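Local coordinates for uncharacterized protein DUF1285 (Shewanella baltica, PDB 2RA9) that is of unknown function but, as a member of a family with a new fold built from repeated structural motifs, is possibly involved in signal transduction, at residues V95-S98 with L102-N105; E85-Q88 with L93-S96. One frame throughout, in Å; residues are numbered along the deposited sequence. Where two conformers were deposited one is given.

Contact 1 (V95-S98 with L102-N105)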
loop_
_atom_site.group_PDB
_atom_site.type_symbol
_atom_site.label_atom_id
_atom_site.label_comp_id
_atom_site.label_asym_id
_atom_site.label_seq_id
_atom_site.Cartn_x
_atom_site.Cartn_y
_atom_site.Cartn_z
ATOM N N VAL A 95 -6.669 -4.531 6.094
ATOM C CA VAL A 95 -6.869 -3.282 5.336
ATOM C C VAL A 95 -7.136 -3.577 3.901
ATOM O O VAL A 95 -6.682 -4.612 3.376
ATOM C CB VAL A 95 -5.706 -2.276 5.473
ATOM C CG1 VAL A 95 -5.332 -2.090 6.977
ATOM C CG2 VAL A 95 -4.443 -2.725 4.646
ATOM N N SER A 96 -7.851 -2.669 3.260
ATOM C CA SER A 96 -8.052 -2.755 1.829
ATOM C C SER A 96 -7.694 -1.432 1.176
ATOM O O SER A 96 -7.644 -0.385 1.831
ATOM C CB SER A 96 -9.467 -3.210 1.498
ATOM O OG SER A 96 -10.399 -2.233 1.842
ATOM N N THR A 97 -7.417 -1.488 -0.115
ATOM C CA THR A 97 -6.797 -0.373 -0.799
ATOM C C THR A 97 -7.683 0.156 -1.942
ATOM O O THR A 97 -8.667 -0.476 -2.365
ATOM C CB THR A 97 -5.435 -0.766 -1.374
ATOM O OG1 THR A 97 -5.636 -1.682 -2.441
ATOM C CG2 THR A 97 -4.549 -1.381 -0.311
ATOM N N SER A 98 -7.289 1.275 -2.526
ATOM C CA SER A 98 -8.081 1.905 -3.582
ATOM C C SER A 98 -8.154 1.099 -4.864
ATOM O O SER A 98 -9.057 1.301 -5.657
ATOM C CB SER A 98 -7.523 3.269 -3.913
ATOM O OG SER A 98 -6.216 3.184 -4.472
ATOM N N LEU A 102 -6.351 -6.586 -0.588
ATOM C CA LEU A 102 -6.638 -6.871 0.799
ATOM C C LEU A 102 -5.385 -7.392 1.486
ATOM O O LEU A 102 -4.687 -8.258 0.955
ATOM C CB LEU A 102 -7.714 -7.955 0.861
ATOM C CG LEU A 102 -8.167 -8.445 2.238
ATOM C CD1 LEU A 102 -8.802 -7.352 3.058
ATOM C CD2 LEU A 102 -9.122 -9.676 2.066
ATOM N N HIS A 103 -5.121 -6.902 2.696
ATOM C CA HIS A 103 -3.921 -7.227 3.439
ATOM C C HIS A 103 -4.285 -7.555 4.879
ATOM O O HIS A 103 -5.135 -6.893 5.478
ATOM C CB HIS A 103 -2.937 -6.053 3.378
ATOM C CG HIS A 103 -2.708 -5.542 1.985
ATOM N ND1 HIS A 103 -1.671 -5.981 1.189
ATOM C CD2 HIS A 103 -3.419 -4.676 1.219
ATOM C CE1 HIS A 103 -1.766 -5.419 -0.009
ATOM N NE2 HIS A 103 -2.826 -4.636 -0.029
ATOM N N HIS A 104 -3.625 -8.569 5.416
ATOM C CA HIS A 104 -3.918 -9.069 6.754
ATOM C C HIS A 104 -2.766 -8.835 7.694
ATOM O O HIS A 104 -1.651 -8.518 7.297
ATOM C CB HIS A 104 -4.231 -10.575 6.711
ATOM C CG HIS A 104 -5.246 -10.947 5.678
ATOM N ND1 HIS A 104 -6.592 -10.699 5.823
ATOM C CD2 HIS A 104 -5.101 -11.519 4.457
ATOM C CE1 HIS A 104 -7.241 -11.127 4.755
ATOM N NE2 HIS A 104 -6.357 -11.619 3.906
ATOM N N ASN A 105 -3.055 -8.987 8.982
ATOM C CA ASN A 105 -2.044 -8.943 10.012
ATOM C C ASN A 105 -1.280 -7.628 10.067
ATOM O O ASN A 105 -0.090 -7.578 10.382
ATOM C CB ASN A 105 -1.098 -10.148 9.866
ATOM C CG ASN A 105 -1.848 -11.452 9.914
ATOM O OD1 ASN A 105 -2.685 -11.656 10.801
ATOM N ND2 ASN A 105 -1.574 -12.348 8.951
#
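The backbone oxygen of V95 is gripped from across the beta hairpin of strands 93-97 and 102-106: H103 N donates to V95 O at 2.9 Å, and L102 CA adds a CA-H...O contact to the same V95 O at 3.4 Å. The return bond, from V95 N to H103 O, is also 2.9 Å. Together the two bonds make V95 and H103 an antiparallel hydrogen-bonded pair, followed by S96 and L102 as a non-hydrogen-bonded one. Three residues connect the strands, and 102-106 is an outermost strand of a mixed sheet.

On the face that carries V95 and H103, the valine has CG1 anti to the carbonyl carbon (chi1 -49°); CG2 is left between the backbone N and the carbonyl carbon, and this V95 CG2 meets H103 CB at 3.9 Å. I81, F84 and L122 close round V95, which is buried. The imidazole of H103 carries on past V95 toward T97, whose side chain it crosses at about a right angle; V95 O lies at the ring's edge, near its plane. Both ring nitrogens have hydrogen-bond partners, ND1 at E123 OE1 and NE2 at T101 OG1, which should hold the ring's rotation. T101 OG1 also bonds to T97 OG1, tying the connecting loop to both strands.

The other face carries S96 and L102 and is more open. L102 CG is anti to the backbone N (chi1 179°), and L102 CD1 leans toward strand 93-97, 3.5 Å from V95 O. Back on the histidine side, the methyl T97 CG2 approaches the ring obliquely, 3.7 Å from H103 NE2.

Contact 2 (E85-Q88 with L93-S96); sequences ERAQ and LNVS
R86 and L93 meet through their aliphatic parts where the beta hairpin of strands 79-86 and 93-97 nears its turn. From R86 CB, which points away from the partner strand, CG lies anti to the carbonyl carbon (chi1 -66°), and this R86 CG comes within 3.7 Å of the methyl L93 CD2. The two side chains meet at a slant, and L93 CD2 also lies 3.8 Å from the backbone oxygen E85 O. Beyond CG the arginine runs extended through CD to NE, leaving the leucine behind; along its length the side chain also touches I108 and N143. Its polar end then turns to other parts of the chain: NE forms a salt bridge with E141, and NH1 makes one with D146 while also bonding to S91 O in the turn. One guanidinium group thus connects the hairpin with two acids from the C-terminal region.

The backbones are joined by E85 and N94, an antiparallel hydrogen-bonded pair. N94 N reaches E85 O at 2.8 Å, and E85 N returns a bond to N94 O at 2.9 Å. The side chains of E85 and N94 share the face turned away from L93. There the amide nitrogen N94 ND2 comes 4.2 Å from A87 CB, a loose packing contact.

Strand 93-97 lies between 79-86 and 102-106 in the sheet. L93 packs on F84 and I108, while R86 leads from the hairpin toward helix 135-141, where E141 is the last residue.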
loop_
_atom_site.group_PDB
_atom_site.type_symbol
_atom_site.label_atom_id
_atom_site.label_comp_id
_atom_site.label_asym_id
_atom_site.label_seq_id
_atom_site.Cartn_x
_atom_site.Cartn_y
_atom_site.Cartn_z
ATOM N N GLU A 85 -10.408 -2.943 9.249
ATOM C CA GLU A 85 -11.193 -3.517 10.339
ATOM C C GLU A 85 -10.310 -4.452 11.145
ATOM O O GLU A 85 -9.365 -5.042 10.619
ATOM C CB GLU A 85 -12.394 -4.303 9.750
ATOM C CG GLU A 85 -13.295 -4.990 10.754
ATOM C CD GLU A 85 -14.401 -5.781 10.091
ATOM O OE1 GLU A 85 -14.188 -6.311 8.974
ATOM O OE2 GLU A 85 -15.481 -5.894 10.710
ATOM N N ARG A 86 -10.576 -4.577 12.447
ATOM C CA ARG A 86 -9.985 -5.689 13.216
ATOM C C ARG A 86 -10.825 -6.954 13.018
ATOM O O ARG A 86 -12.057 -6.890 13.078
ATOM C CB ARG A 86 -9.960 -5.357 14.707
ATOM C CG ARG A 86 -9.046 -4.226 15.060
ATOM C CD ARG A 86 -9.014 -3.980 16.534
ATOM N NE ARG A 86 -8.500 -2.645 16.875
ATOM C CZ ARG A 86 -7.288 -2.389 17.341
ATOM N NH1 ARG A 86 -6.383 -3.351 17.563
ATOM N NH2 ARG A 86 -6.979 -1.158 17.650
ATOM N N ALA A 87 -10.169 -8.089 12.816
ATOM C CA ALA A 87 -10.855 -9.381 12.798
ATOM C C ALA A 87 -11.572 -9.633 14.121
ATOM O O ALA A 87 -12.719 -10.127 14.135
ATOM C CB ALA A 87 -9.842 -10.523 12.507
ATOM N N GLN A 88 -10.879 -9.323 15.228
ATOM C CA GLN A 88 -11.451 -9.477 16.560
ATOM C C GLN A 88 -11.060 -8.276 17.421
ATOM O O GLN A 88 -10.091 -7.568 17.106
ATOM C CB GLN A 88 -10.984 -10.780 17.221
ATOM C CG GLN A 88 -11.319 -12.070 16.437
ATOM C CD GLN A 88 -10.226 -12.496 15.463
ATOM O OE1 GLN A 88 -9.147 -11.901 15.405
ATOM N NE2 GLN A 88 -10.501 -13.551 14.697
ATOM N N LEU A 93 -4.965 -5.612 12.123
ATOM C CA LEU A 93 -5.942 -5.084 11.191
ATOM C C LEU A 93 -5.906 -5.837 9.872
ATOM O O LEU A 93 -4.846 -6.303 9.436
ATOM C CB LEU A 93 -5.660 -3.629 10.881
ATOM C CG LEU A 93 -5.784 -2.564 11.944
ATOM C CD1 LEU A 93 -5.356 -1.205 11.307
ATOM C CD2 LEU A 93 -7.172 -2.506 12.412
ATOM N N ASN A 94 -7.075 -5.914 9.260
ATOM C CA ASN A 94 -7.205 -6.168 7.831
ATOM C C ASN A 94 -7.393 -4.809 7.188
ATOM O O ASN A 94 -8.187 -3.997 7.687
ATOM C CB ASN A 94 -8.432 -7.023 7.523
ATOM C CG ASN A 94 -8.318 -8.428 8.083
ATOM O OD1 ASN A 94 -7.264 -9.054 8.021
ATOM N ND2 ASN A 94 -9.416 -8.925 8.658
ATOM N N VAL A 95 -6.669 -4.531 6.094
ATOM C CA VAL A 95 -6.869 -3.282 5.336
ATOM C C VAL A 95 -7.136 -3.577 3.901
ATOM O O VAL A 95 -6.682 -4.612 3.376
ATOM C CB VAL A 95 -5.706 -2.276 5.473
ATOM C CG1 VAL A 95 -5.332 -2.090 6.977
ATOM C CG2 VAL A 95 -4.443 -2.725 4.646
ATOM N N SER A 96 -7.851 -2.669 3.260
ATOM C CA SER A 96 -8.052 -2.755 1.829
ATOM C C SER A 96 -7.694 -1.432 1.176
ATOM O O SER A 96 -7.644 -0.385 1.831
ATOM C CB SER A 96 -9.467 -3.210 1.498
ATOM O OG SER A 96 -10.399 -2.233 1.842
#

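Contacts 1 and 2 use the two edges of strand 93-97, joining 102-106 to one and 79-86 to the other. Their ranges share V95 and S96, which touch the partner segment in contact 1 only. The two centres are 8 Å apart. A probable hydrogen bond of 2.8 Å between H104 ND1 and N94 OD1 links the contacts directly. Nearby, H103 O packs against N94 CB at 3.9 Å. Contact 1 is the more buried: its centre is about 8 Å from the centre of the chain, that of the surface contact 2 about 14 Å. At that end the R86 side chain is about 7 Å from a bound sodium ion, whose site includes N140 and F142.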